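Local coordinates for protein kinase (Staphylococcus aureus subsp. aureus Mu50, PDB 3PY9) that probably senses cell-wall muropeptides through the PASTA repeats of its extracellular region, as part of a membrane Ser/Thr kinase that phosphorylates proteins, at residues E19-Q22 against I23-N27. Residues are numbered along the deposited sequence; the frame is centred on the assembly and turned at random.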
loop_
_atom_site.group_PDB
_atom_site.type_symbol
_atom_site.label_atom_id
_atom_site.label_comp_id
_atom_site.label_asym_id
_atom_site.label_seq_id
_atom_site.Cartn_x
_atom_site.Cartn_y
_atom_site.Cartn_z
ATOM N N GLU A 19 31.314 -35.916 29.291
ATOM C CA GLU A 19 32.740 -35.654 29.518
ATOM C C GLU A 19 33.058 -35.168 30.941
ATOM O O GLU A 19 34.028 -35.630 31.547
ATOM C CB GLU A 19 33.287 -34.601 28.559
ATOM C CG GLU A 19 32.932 -34.692 27.100
ATOM C CD GLU A 19 33.337 -33.400 26.399
ATOM O OE1 GLU A 19 34.493 -32.960 26.628
ATOM O OE2 GLU A 19 32.520 -32.803 25.654
ATOM N N ALA A 20 32.273 -34.219 31.458
ATOM C CA ALA A 20 32.539 -33.670 32.792
ATOM C C ALA A 20 32.625 -34.735 33.890
ATOM O O ALA A 20 33.524 -34.690 34.718
ATOM C CB ALA A 20 31.511 -32.585 33.163
ATOM N N GLU A 21 31.689 -35.686 33.895
ATOM C CA GLU A 21 31.703 -36.745 34.912
ATOM C C GLU A 21 32.948 -37.614 34.752
ATOM O O GLU A 21 33.613 -37.966 35.737
ATOM C CB GLU A 21 30.421 -37.587 34.890
ATOM C CG GLU A 21 30.373 -38.615 36.025
ATOM C CD GLU A 21 28.974 -39.072 36.384
ATOM O OE1 GLU A 21 28.058 -38.990 35.520
ATOM O OE2 GLU A 21 28.805 -39.524 37.543
ATOM N N GLN A 22 33.274 -37.921 33.501
ATOM C CA GLN A 22 34.560 -38.530 33.156
ATOM C C GLN A 22 35.763 -37.775 33.760
ATOM O O GLN A 22 36.601 -38.389 34.419
ATOM C CB GLN A 22 34.681 -38.665 31.637
ATOM C CG GLN A 22 33.894 -39.824 31.050
ATOM C CD GLN A 22 34.756 -41.052 30.800
ATOM O OE1 GLN A 22 34.270 -42.085 30.318
ATOM N NE2 GLN A 22 36.050 -40.944 31.113
ATOM N N ILE A 23 35.849 -36.457 33.569
ATOM C CA ILE A 23 36.943 -35.686 34.196
ATOM C C ILE A 23 36.874 -35.695 35.738
ATOM O O ILE A 23 37.908 -35.755 36.398
ATOM C CB ILE A 23 37.057 -34.218 33.644
ATOM C CG1 ILE A 23 37.600 -34.192 32.211
ATOM C CG2 ILE A 23 37.979 -33.364 34.485
ATOM C CD1 ILE A 23 36.552 -33.977 31.169
ATOM N N PHE A 24 35.666 -35.633 36.305
ATOM C CA PHE A 24 35.504 -35.618 37.767
ATOM C C PHE A 24 35.909 -36.950 38.406
ATOM O O PHE A 24 36.567 -36.957 39.460
ATOM C CB PHE A 24 34.061 -35.285 38.200
ATOM C CG PHE A 24 33.602 -33.871 37.870
ATOM C CD1 PHE A 24 34.497 -32.807 37.820
ATOM C CD2 PHE A 24 32.257 -33.618 37.646
ATOM C CE1 PHE A 24 34.054 -31.502 37.526
ATOM C CE2 PHE A 24 31.803 -32.329 37.353
ATOM C CZ PHE A 24 32.700 -31.267 37.288
ATOM N N ASN A 25 35.496 -38.062 37.795
ATOM C CA ASN A 25 35.780 -39.388 38.345
ATOM C C ASN A 25 37.273 -39.642 38.370
ATOM O O ASN A 25 37.835 -40.035 39.397
ATOM C CB ASN A 25 35.096 -40.484 37.530
ATOM C CG ASN A 25 33.606 -40.546 37.759
ATOM O OD1 ASN A 25 33.085 -39.992 38.739
ATOM N ND2 ASN A 25 32.905 -41.230 36.860
ATOM N N LYS A 26 37.898 -39.395 37.222
ATOM C CA LYS A 26 39.342 -39.438 37.067
ATOM C C LYS A 26 40.065 -38.646 38.161
ATOM O O LYS A 26 41.129 -39.059 38.623
ATOM C CB LYS A 26 39.730 -38.964 35.654
ATOM C CG LYS A 26 40.945 -38.013 35.547
ATOM C CD LYS A 26 42.310 -38.706 35.758
ATOM C CE LYS A 26 43.439 -37.685 35.966
ATOM N NZ LYS A 26 43.702 -36.892 34.730
ATOM N N ASN A 27 39.478 -37.526 38.571
ATOM C CA ASN A 27 40.055 -36.649 39.595
ATOM C C ASN A 27 39.629 -36.969 41.036
ATOM O O ASN A 27 39.846 -36.156 41.938
ATOM C CB ASN A 27 39.673 -35.190 39.290
ATOM C CG ASN A 27 40.802 -34.398 38.657
ATOM O OD1 ASN A 27 41.537 -33.680 39.344
ATOM N ND2 ASN A 27 40.929 -34.500 37.346
#
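Ala20 O lies over one face of the Phe24 ring, 3.2 Å above its plane and displaced toward the rim, with CG of Phe24 at 3.3 Å from that oxygen. The same carbonyl accepts the backbone N-H of Phe24, and the ring atom CE2 of Phe24 meets Ala20 CB at 4.2 Å in an apolar contact. A chi1 of -66° sets CG beside the backbone N, which brings the aromatic ring back over the preceding turn. Ile23 N binds Glu19 O at 2.8 Å; CD1 of Ile23 is modelled tightly against that same oxygen, but with chi2 at 102°, away from a staggered value, its exact placement is doubtful. On the more polar side, the amide of Asn25 crosses the chain of Glu21, Asn25 ND2 standing 3.7 Å from Glu21 CG, with carboxylate and amide planes 52° apart. Four successive i to i+4 backbone bonds, ending with Lys26 N to Gln22 O at 3.2 Å, identify this as alpha-helix, the single helix 17-26 of a PASTA domain, which packs against the domain's beta strands. Phe24 touches Leu31 of strand 30-37 and Val64 and Val66 of strand 63-69, while Ala20 meets Val12 and Ile23 rests on Pro10 and Lys15. Asn27, the first residue to leave helical backbone angles, returns a weak ND2 bond to Ile23 O at 3.4 Å; at the other end, Ser16 OG is hydrogen-bonded to Glu19 N.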